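Local atomic coordinates of DNA polymerase III subunit beta (Helicobacter pylori 26695, PDB entry 4S3I), a protein that forms a sliding clamp that tethers DNA polymerases and other proteins to DNA and so confers processivity on them. Residues I159-D164 / F217-D222; P121-K126 / L225-N230. One frame throughout, in Å; residues are numbered along the deposited sequence.

Contact 1 (I159-D164 / F217-D222); sequences ILMQFD and FSFKSD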
loop_
_atom_site.group_PDB
_atom_site.type_symbol
_atom_site.label_atom_id
_atom_site.label_comp_id
_atom_site.label_asym_id
_atom_site.label_seq_id
_atom_site.Cartn_x
_atom_site.Cartn_y
_atom_site.Cartn_z
ATOM N N ILE A 159 -25.711 6.890 5.397
ATOM C CA ILE A 159 -26.524 5.718 5.120
ATOM C C ILE A 159 -27.823 5.793 5.915
ATOM O O ILE A 159 -27.831 6.153 7.108
ATOM C CB ILE A 159 -25.757 4.419 5.415
ATOM C CG1 ILE A 159 -26.551 3.193 4.942
ATOM C CG2 ILE A 159 -25.401 4.318 6.896
ATOM C CD1 ILE A 159 -25.670 1.988 4.714
ATOM N N LEU A 160 -28.931 5.496 5.245
ATOM C CA LEU A 160 -30.237 5.539 5.891
ATOM C C LEU A 160 -30.553 4.232 6.618
ATOM O O LEU A 160 -30.404 3.156 6.047
ATOM C CB LEU A 160 -31.341 5.829 4.878
ATOM C CG LEU A 160 -32.764 5.616 5.411
ATOM C CD1 LEU A 160 -33.089 6.584 6.558
ATOM C CD2 LEU A 160 -33.807 5.733 4.302
ATOM N N MET A 161 -30.991 4.339 7.874
ATOM C CA MET A 161 -31.577 3.202 8.581
ATOM C C MET A 161 -33.013 3.552 8.907
ATOM O O MET A 161 -33.277 4.432 9.736
ATOM C CB MET A 161 -30.805 2.881 9.864
ATOM C CG MET A 161 -29.377 2.406 9.617
ATOM S SD MET A 161 -28.452 2.252 11.151
ATOM C CE MET A 161 -29.156 0.734 11.827
ATOM N N GLN A 162 -33.943 2.878 8.242
ATOM C CA GLN A 162 -35.361 3.147 8.441
ATOM C C GLN A 162 -36.004 2.009 9.224
ATOM O O GLN A 162 -36.020 0.859 8.763
ATOM C CB GLN A 162 -36.060 3.312 7.092
ATOM C CG GLN A 162 -37.470 3.888 7.160
ATOM C CD GLN A 162 -37.993 4.273 5.780
ATOM O OE1 GLN A 162 -37.921 5.437 5.376
ATOM N NE2 GLN A 162 -38.505 3.290 5.045
ATOM N N PHE A 163 -36.514 2.328 10.411
ATOM C CA PHE A 163 -37.113 1.327 11.290
ATOM C C PHE A 163 -38.624 1.329 11.158
ATOM O O PHE A 163 -39.266 2.368 11.341
ATOM C CB PHE A 163 -36.756 1.614 12.753
ATOM C CG PHE A 163 -35.292 1.471 13.065
ATOM C CD1 PHE A 163 -34.774 0.251 13.481
ATOM C CD2 PHE A 163 -34.437 2.558 12.961
ATOM C CE1 PHE A 163 -33.422 0.111 13.781
ATOM C CE2 PHE A 163 -33.074 2.425 13.249
ATOM C CZ PHE A 163 -32.571 1.200 13.666
ATOM N N ASP A 164 -39.188 0.167 10.844
ATOM C CA ASP A 164 -40.640 -0.028 10.902
ATOM C C ASP A 164 -40.955 -0.976 12.056
ATOM O O ASP A 164 -40.836 -2.200 11.910
ATOM C CB ASP A 164 -41.165 -0.611 9.580
ATOM C CG ASP A 164 -42.689 -0.726 9.541
ATOM O OD1 ASP A 164 -43.314 -1.177 10.529
ATOM O OD2 ASP A 164 -43.267 -0.362 8.500
ATOM N N PHE A 217 -24.018 -7.084 19.020
ATOM C CA PHE A 217 -23.918 -5.737 19.570
ATOM C C PHE A 217 -25.313 -5.142 19.632
ATOM O O PHE A 217 -26.242 -5.656 19.009
ATOM C CB PHE A 217 -22.988 -4.841 18.742
ATOM C CG PHE A 217 -23.381 -4.714 17.285
ATOM C CD1 PHE A 217 -22.841 -5.570 16.334
ATOM C CD2 PHE A 217 -24.278 -3.728 16.865
ATOM C CE1 PHE A 217 -23.194 -5.457 14.991
ATOM C CE2 PHE A 217 -24.634 -3.608 15.519
ATOM C CZ PHE A 217 -24.087 -4.474 14.579
ATOM N N SER A 218 -25.474 -4.070 20.395
ATOM C CA SER A 218 -26.745 -3.368 20.414
ATOM C C SER A 218 -26.603 -2.099 19.588
ATOM O O SER A 218 -25.499 -1.566 19.448
ATOM C CB SER A 218 -27.131 -3.010 21.839
ATOM O OG SER A 218 -26.183 -2.131 22.386
ATOM N N PHE A 219 -27.711 -1.625 19.036
ATOM C CA PHE A 219 -27.750 -0.342 18.359
ATOM C C PHE A 219 -28.894 0.433 18.967
ATOM O O PHE A 219 -30.028 -0.064 19.011
ATOM C CB PHE A 219 -27.977 -0.516 16.848
ATOM C CG PHE A 219 -28.243 0.789 16.114
ATOM C CD1 PHE A 219 -29.507 1.384 16.135
ATOM C CD2 PHE A 219 -27.231 1.409 15.393
ATOM C CE1 PHE A 219 -29.741 2.583 15.460
ATOM C CE2 PHE A 219 -27.462 2.605 14.713
ATOM C CZ PHE A 219 -28.714 3.188 14.743
ATOM N N LYS A 220 -28.609 1.647 19.432
ATOM C CA LYS A 220 -29.645 2.504 19.996
ATOM C C LYS A 220 -29.526 3.924 19.483
ATOM O O LYS A 220 -28.429 4.399 19.195
ATOM C CB LYS A 220 -29.572 2.527 21.526
ATOM C CG LYS A 220 -29.724 1.186 22.205
ATOM C CD LYS A 220 -28.939 1.172 23.510
ATOM C CE LYS A 220 -29.201 -0.086 24.316
ATOM N NZ LYS A 220 -30.570 -0.087 24.901
ATOM N N SER A 221 -30.658 4.613 19.420
ATOM C CA SER A 221 -30.662 5.994 18.971
ATOM C C SER A 221 -31.742 6.818 19.649
ATOM O O SER A 221 -32.838 6.317 19.956
ATOM C CB SER A 221 -30.820 6.070 17.457
ATOM O OG SER A 221 -30.873 7.421 17.057
ATOM N N ASP A 222 -31.433 8.089 19.886
ATOM C CA ASP A 222 -32.425 8.998 20.446
ATOM C C ASP A 222 -32.875 10.008 19.395
ATOM O O ASP A 222 -33.541 11.005 19.708
ATOM C CB ASP A 222 -31.893 9.700 21.698
ATOM C CG ASP A 222 -30.640 10.525 21.433
ATOM O OD1 ASP A 222 -30.065 10.441 20.329
ATOM O OD2 ASP A 222 -30.219 11.258 22.355
#

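Contact 2 (P121-K126 / L225-N230); sequences PVIDPK and LAVIEN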
loop_
_atom_site.group_PDB
_atom_site.type_symbol
_atom_site.label_atom_id
_atom_site.label_comp_id
_atom_site.label_asym_id
_atom_site.label_seq_id
_atom_site.Cartn_x
_atom_site.Cartn_y
_atom_site.Cartn_z
ATOM N N PRO A 121 -21.138 11.011 25.687
ATOM C CA PRO A 121 -22.597 11.127 25.813
ATOM C C PRO A 121 -23.303 9.825 26.202
ATOM O O PRO A 121 -22.856 8.735 25.839
ATOM C CB PRO A 121 -23.026 11.520 24.396
ATOM C CG PRO A 121 -21.976 10.876 23.508
ATOM C CD PRO A 121 -20.691 11.016 24.281
ATOM N N VAL A 122 -24.399 9.942 26.944
ATOM C CA VAL A 122 -25.337 8.831 27.062
ATOM C C VAL A 122 -26.697 9.299 26.559
ATOM O O VAL A 122 -27.055 10.472 26.694
ATOM C CB VAL A 122 -25.492 8.291 28.500
ATOM C CG1 VAL A 122 -24.137 7.962 29.124
ATOM C CG2 VAL A 122 -26.252 9.271 29.327
ATOM N N ILE A 123 -27.455 8.380 25.976
ATOM C CA ILE A 123 -28.741 8.740 25.408
ATOM C C ILE A 123 -29.894 8.060 26.136
ATOM O O ILE A 123 -29.703 7.042 26.811
ATOM C CB ILE A 123 -28.803 8.354 23.926
ATOM C CG1 ILE A 123 -28.641 6.834 23.767
ATOM C CG2 ILE A 123 -27.726 9.106 23.138
ATOM C CD1 ILE A 123 -28.752 6.334 22.314
ATOM N N ASP A 124 -31.082 8.636 25.996
ATOM C CA ASP A 124 -32.323 7.960 26.357
ATOM C C ASP A 124 -32.939 7.484 25.052
ATOM O O ASP A 124 -33.585 8.259 24.347
ATOM C CB ASP A 124 -33.281 8.913 27.065
ATOM C CG ASP A 124 -33.189 8.828 28.581
ATOM O OD1 ASP A 124 -33.224 9.900 29.227
ATOM O OD2 ASP A 124 -33.098 7.701 29.125
ATOM N N PRO A 125 -32.732 6.202 24.728
ATOM C CA PRO A 125 -32.996 5.689 23.378
ATOM C C PRO A 125 -34.474 5.795 23.020
ATOM O O PRO A 125 -35.324 5.613 23.895
ATOM C CB PRO A 125 -32.589 4.211 23.474
ATOM C CG PRO A 125 -31.813 4.079 24.790
ATOM C CD PRO A 125 -32.404 5.127 25.682
ATOM N N LYS A 126 -34.770 6.106 21.761
ATOM C CA LYS A 126 -36.140 6.093 21.258
ATOM C C LYS A 126 -36.324 4.823 20.455
ATOM O O LYS A 126 -37.438 4.356 20.240
ATOM C CB LYS A 126 -36.399 7.292 20.346
ATOM C CG LYS A 126 -36.335 8.633 21.040
ATOM C CD LYS A 126 -36.926 9.726 20.164
ATOM C CE LYS A 126 -36.994 11.049 20.909
ATOM N NZ LYS A 126 -38.031 11.953 20.339
ATOM N N LEU A 225 -28.215 11.095 18.338
ATOM C CA LEU A 225 -26.994 10.310 18.292
ATOM C C LEU A 225 -27.383 8.855 18.077
ATOM O O LEU A 225 -28.500 8.445 18.412
ATOM C CB LEU A 225 -26.220 10.423 19.609
ATOM C CG LEU A 225 -25.826 11.810 20.123
ATOM C CD1 LEU A 225 -25.150 11.686 21.475
ATOM C CD2 LEU A 225 -24.899 12.527 19.142
ATOM N N ALA A 226 -26.469 8.078 17.518
ATOM C CA ALA A 226 -26.607 6.632 17.547
ATOM C C ALA A 226 -25.464 6.072 18.381
ATOM O O ALA A 226 -24.314 6.520 18.267
ATOM C CB ALA A 226 -26.590 6.056 16.160
ATOM N N VAL A 227 -25.782 5.088 19.212
ATOM C CA VAL A 227 -24.802 4.456 20.079
ATOM C C VAL A 227 -24.773 2.953 19.821
ATOM O O VAL A 227 -25.813 2.291 19.848
ATOM C CB VAL A 227 -25.127 4.744 21.561
ATOM C CG1 VAL A 227 -24.211 3.936 22.487
ATOM C CG2 VAL A 227 -25.006 6.235 21.843
ATOM N N ILE A 228 -23.586 2.412 19.566
ATOM C CA ILE A 228 -23.448 0.983 19.326
ATOM C C ILE A 228 -22.550 0.375 20.392
ATOM O O ILE A 228 -21.458 0.890 20.655
ATOM C CB ILE A 228 -22.872 0.717 17.929
ATOM C CG1 ILE A 228 -23.838 1.241 16.866
ATOM C CG2 ILE A 228 -22.609 -0.758 17.717
ATOM C CD1 ILE A 228 -23.318 1.106 15.439
ATOM N N GLU A 229 -23.008 -0.707 21.022
ATOM C CA GLU A 229 -22.264 -1.302 22.130
ATOM C C GLU A 229 -22.126 -2.823 22.037
ATOM O O GLU A 229 -23.085 -3.526 21.699
ATOM C CB GLU A 229 -22.915 -0.941 23.480
ATOM C CG GLU A 229 -23.508 0.448 23.569
ATOM C CD GLU A 229 -24.353 0.663 24.824
ATOM O OE1 GLU A 229 -25.538 1.060 24.685
ATOM O OE2 GLU A 229 -23.830 0.441 25.942
ATOM N N ASN A 230 -20.925 -3.321 22.330
ATOM C CA ASN A 230 -20.745 -4.732 22.693
ATOM C C ASN A 230 -19.978 -4.794 24.008
ATOM O O ASN A 230 -19.924 -3.786 24.725
ATOM C CB ASN A 230 -20.076 -5.552 21.581
ATOM C CG ASN A 230 -18.676 -5.070 21.238
ATOM O OD1 ASN A 230 -18.085 -4.221 21.928
ATOM N ND2 ASN A 230 -18.134 -5.612 20.156
#

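Contact 1 (I159-D164 / F217-D222)
The thioether of M161 and the ring of F163 meet the ring of F219 from the facing strand, and F219 contributes the largest share of the buried surface. M161 covers one face of that ring with its methyl: CE of M161 stands 3.9 Å from the centroid of the F219 ring and only 14° off its normal, a CH-pi contact. The sulfur is set further to one side, with SD of M161 3.7 Å from both CE2 and CZ of F219, which makes this a Met-aromatic contact as well. After an extended chi2, the bend at chi3 (75°) lays the methyl over the ring. The side chains of M161 and F219 approach each other from opposite directions.

Strands 158-164 and 217-221 both lie in the central clamp domain but belong to two different antiparallel sheets, facing each other across its hydrophobic interior; even the closest CA atoms, those of M161 and S221, are 10.8 Å apart. Long or broad apolar residues suit such a gap: a flexible thioether can adjust to the aromatic surface while the rigid phenylalanines provide breadth, and all three residues are buried. No hydrogen bond joins the two segments, so side chains alone bridge it.

F163, two residues on from M161 along the same strand, reaches the CD1-CE1 side of the F219 ring, whereas M161 sits over CE2 and CZ. Its CZ lies 3.6 Å from F219 CE1, and the ring planes are inclined by 31° with centroids 5.9 Å apart, an oblique pairing of rings. L170 on the adjacent strand touches both M161 and F163, whereas F219 touches A226 and I228 on the neighbouring strand 225-229.

Contact 2 (P121-K126 / L225-N230)
I123 points at the strand and spreads its two branches along it, CG2 to L225 and CD1 to V227. Its CG1 occupies the crowded position between the backbone N and the carbonyl carbon (chi1 61°), and the extended end of that arm carries I123 CD1 to within 3.8 Å of V227 CG2. The shorter branch turns to the leucine, with I123 CG2 4.0 Å from L225 CD1.

That same leucine methyl is a bump that enters the notch between I123 and P121. L225 CD1 lies 3.6 Å from P121 CB and also touches CG, the proline side chain crossing the leucine at about a right angle. Proline offers a compact, rigid apolar surface in a segment without regular secondary structure; the beta-branched side chains of I123 and V227 slide past each other in opposite directions, so that I123 CD1 packs beside V227 CG2. F236 of strand 233-238 touches both P121 and V227, adding to the apolar surface beneath the connector.

No hydrogen bond ties the segments together. The arrangement is that of the connector leading from the N-terminal to the central domain of a beta sliding clamp, lying against one face of a sheet through a few apolar side chains.

How the contacts relate
Strands 217-221 and 225-229 are antiparallel neighbours in one sheet, joined in the chain by a tight connection, and they link the two contacts, whose centres are about 10 Å apart. K220 O and V227 N, 2.7 Å apart, probably share a hydrogen bond across the pair. Contact 1 uses the face of the sheet turned into the domain, where A226 lies against F219; contact 2 uses the other face, where L225 and V227 meet the connector. The connector also reaches the end of the first contact's strand at S221 and the turn beyond it at D222: S221 O lies 2.7 Å from K126 N, a probable hydrogen bond, and D222 OD2 packs 3.4 Å from I123 CG2.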